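Local coordinates for protein enoyl-CoA hydratase (Geobacillus kaustophilus, PDB 2PPY) that probably hydrates the double bond of enoyl-CoA thioesters during fatty-acid beta-oxidation, as a hexameric member of the crotonase family, at residues 6-11 with 37-42. Residues are numbered along the deposited sequence; the frame is centred on the assembly and turned at random.
Sequences TKKQYL and YKEFNA
Glu39, on helix 34-48, sends its carboxylate into the turn around Lys8 and Tyr10 that joins antiparallel strands 4-7 and 11-16, a beta hairpin at the margin of the mixed sheet of this crotonase fold. A long acid suits position 39: its chain, stretched out past CG, spans the gap between helix and turn, and OE1 can accept a hydrogen bond from the turn. The bond from Tyr10 N to Glu39 OE1 is bent (3.2 Å, N-H...O 137°), and its detail is doubtful because OE1 is modelled too close to Tyr10 CB. The Tyr10 ring presents its edge to the carboxylate, the two planes nearly perpendicular at 89°; an amphipathic tyrosine fits this partly exposed place.

Lys8 approaches Glu39 from the opposite direction. With CG anti to the carbonyl carbon (chi1 -77°) and the rest of the chain straight, its methylenes run past the carboxylate toward the helix. Lys8 NZ stops 4.4 Å from Glu39 OE2, beyond salt-bridge range, yet the positive charge may still help stabilise the buried acid. Ala42, nearly one turn further along the helix, is small enough to leave room for the amino group, Lys8 NZ lying 4.0 Å from Ala42 CB; the lysine is loosely defined in the crystal.

Deeper in, Leu11 and Phe40 are buried between helix and sheet, where apolar side chains belong. They cross at about a right angle, and Leu11 CD1 lies in the plane of the Phe40 ring at its edge, 3.9 Å from Phe40 CD1. Both also pack on Ile22 of strand 19-24, seating the helix against the sheet, while Tyr37 and Asn41 meet helix 80-99. The turn itself is closed by a backbone bond, Lys8 N to Leu11 O at 3.1 Å.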
loop_
_atom_site.group_PDB
_atom_site.type_symbol
_atom_site.label_atom_id
_atom_site.label_comp_id
_atom_site.label_asym_id
_atom_site.label_seq_id
_atom_site.Cartn_x
_atom_site.Cartn_y
_atom_site.Cartn_z
ATOM N N THR A 6 -19.602 18.623 -31.868
ATOM C CA THR A 6 -20.403 19.288 -30.844
ATOM C C THR A 6 -19.521 20.340 -30.175
ATOM O O THR A 6 -18.367 20.068 -29.839
ATOM C CB THR A 6 -20.917 18.273 -29.797
ATOM O OG1 THR A 6 -21.688 18.955 -28.801
ATOM C CG2 THR A 6 -19.756 17.551 -29.137
ATOM N N LYS A 7 -20.060 21.540 -29.975
ATOM C CA LYS A 7 -19.273 22.623 -29.395
ATOM C C LYS A 7 -19.887 23.352 -28.204
ATOM O O LYS A 7 -21.102 23.350 -28.002
ATOM C CB LYS A 7 -18.964 23.654 -30.483
ATOM C CG LYS A 7 -18.618 23.040 -31.827
ATOM C CD LYS A 7 -18.785 24.039 -32.957
ATOM C CE LYS A 7 -18.629 23.361 -34.308
ATOM N NZ LYS A 7 -18.952 24.282 -35.432
ATOM N N LYS A 8 -19.010 23.979 -27.424
ATOM C CA LYS A 8 -19.382 24.776 -26.262
ATOM C C LYS A 8 -18.533 26.038 -26.366
ATOM O O LYS A 8 -18.008 26.331 -27.439
ATOM C CB LYS A 8 -19.088 24.027 -24.958
ATOM C CG LYS A 8 -20.108 22.940 -24.635
ATOM C CD LYS A 8 -19.923 22.389 -23.229
ATOM C CE LYS A 8 -21.057 21.443 -22.855
ATOM N NZ LYS A 8 -20.938 20.938 -21.458
ATOM N N GLN A 9 -18.385 26.786 -25.278
ATOM C CA GLN A 9 -17.589 28.008 -25.341
ATOM C C GLN A 9 -16.130 27.841 -24.936
ATOM O O GLN A 9 -15.266 28.575 -25.415
ATOM C CB GLN A 9 -18.229 29.114 -24.497
ATOM C CG GLN A 9 -18.674 28.691 -23.111
ATOM C CD GLN A 9 -19.078 29.878 -22.257
ATOM O OE1 GLN A 9 -19.479 30.921 -22.775
ATOM N NE2 GLN A 9 -18.985 29.723 -20.940
ATOM N N TYR A 10 -15.853 26.879 -24.063
ATOM C CA TYR A 10 -14.488 26.647 -23.599
ATOM C C TYR A 10 -13.776 25.563 -24.396
ATOM O O TYR A 10 -12.547 25.556 -24.494
ATOM C CB TYR A 10 -14.492 26.245 -22.126
ATOM C CG TYR A 10 -14.942 27.326 -21.176
ATOM C CD1 TYR A 10 -14.058 28.308 -20.739
ATOM C CD2 TYR A 10 -16.245 27.350 -20.688
ATOM C CE1 TYR A 10 -14.460 29.288 -19.834
ATOM C CE2 TYR A 10 -16.656 28.324 -19.786
ATOM C CZ TYR A 10 -15.762 29.288 -19.362
ATOM O OH TYR A 10 -16.167 30.243 -18.459
ATOM N N LEU A 11 -14.545 24.643 -24.964
ATOM C CA LEU A 11 -13.951 23.551 -25.716
ATOM C C LEU A 11 -14.925 22.955 -26.718
ATOM O O LEU A 11 -16.134 23.163 -26.622
ATOM C CB LEU A 11 -13.466 22.472 -24.733
ATOM C CG LEU A 11 -14.095 21.073 -24.595
ATOM C CD1 LEU A 11 -13.576 20.458 -23.300
ATOM C CD2 LEU A 11 -15.608 21.118 -24.540
ATOM N N TYR A 37 -13.649 23.218 -16.377
ATOM C CA TYR A 37 -13.572 21.849 -15.886
ATOM C C TYR A 37 -14.921 21.158 -15.849
ATOM O O TYR A 37 -14.999 19.939 -15.996
ATOM C CB TYR A 37 -12.898 21.813 -14.514
ATOM C CG TYR A 37 -11.453 21.367 -14.611
ATOM C CD1 TYR A 37 -11.137 20.035 -14.883
ATOM C CD2 TYR A 37 -10.405 22.282 -14.496
ATOM C CE1 TYR A 37 -9.813 19.622 -15.038
ATOM C CE2 TYR A 37 -9.075 21.879 -14.650
ATOM C CZ TYR A 37 -8.789 20.546 -14.921
ATOM O OH TYR A 37 -7.482 20.135 -15.064
ATOM N N LYS A 38 -15.987 21.932 -15.666
ATOM C CA LYS A 38 -17.321 21.350 -15.656
ATOM C C LYS A 38 -17.613 20.838 -17.065
ATOM O O LYS A 38 -18.240 19.795 -17.236
ATOM C CB LYS A 38 -18.354 22.392 -15.214
ATOM C CG LYS A 38 -18.199 22.782 -13.748
ATOM C CD LYS A 38 -19.000 24.016 -13.367
ATOM C CE LYS A 38 -20.491 23.791 -13.486
ATOM N NZ LYS A 38 -21.239 25.004 -13.050
ATOM N N GLU A 39 -17.125 21.559 -18.073
ATOM C CA GLU A 39 -17.323 21.148 -19.459
ATOM C C GLU A 39 -16.399 19.982 -19.811
ATOM O O GLU A 39 -16.807 19.047 -20.499
ATOM C CB GLU A 39 -17.058 22.311 -20.421
ATOM C CG GLU A 39 -17.947 23.533 -20.211
ATOM C CD GLU A 39 -17.980 24.443 -21.430
ATOM O OE1 GLU A 39 -16.904 24.723 -21.994
ATOM O OE2 GLU A 39 -19.081 24.881 -21.824
ATOM N N PHE A 40 -15.156 20.041 -19.340
ATOM C CA PHE A 40 -14.192 18.976 -19.609
ATOM C C PHE A 40 -14.694 17.673 -18.981
ATOM O O PHE A 40 -14.577 16.596 -19.575
ATOM C CB PHE A 40 -12.816 19.336 -19.034
ATOM C CG PHE A 40 -11.706 18.433 -19.505
ATOM C CD1 PHE A 40 -11.386 18.351 -20.855
ATOM C CD2 PHE A 40 -10.983 17.663 -18.602
ATOM C CE1 PHE A 40 -10.356 17.521 -21.300
ATOM C CE2 PHE A 40 -9.951 16.828 -19.036
ATOM C CZ PHE A 40 -9.641 16.756 -20.389
ATOM N N ASN A 41 -15.258 17.784 -17.780
ATOM C CA ASN A 41 -15.809 16.628 -17.075
ATOM C C ASN A 41 -16.966 16.029 -17.870
ATOM O O ASN A 41 -17.087 14.810 -17.989
ATOM C CB ASN A 41 -16.320 17.045 -15.695
ATOM C CG ASN A 41 -16.918 15.884 -14.929
ATOM O OD1 ASN A 41 -16.214 14.955 -14.537
ATOM N ND2 ASN A 41 -18.225 15.925 -14.723
ATOM N N ALA A 42 -17.824 16.893 -18.409
ATOM C CA ALA A 42 -18.969 16.443 -19.200
ATOM C C ALA A 42 -18.509 15.713 -20.458
ATOM O O ALA A 42 -19.112 14.718 -20.862
ATOM C CB ALA A 42 -19.846 17.631 -19.579
#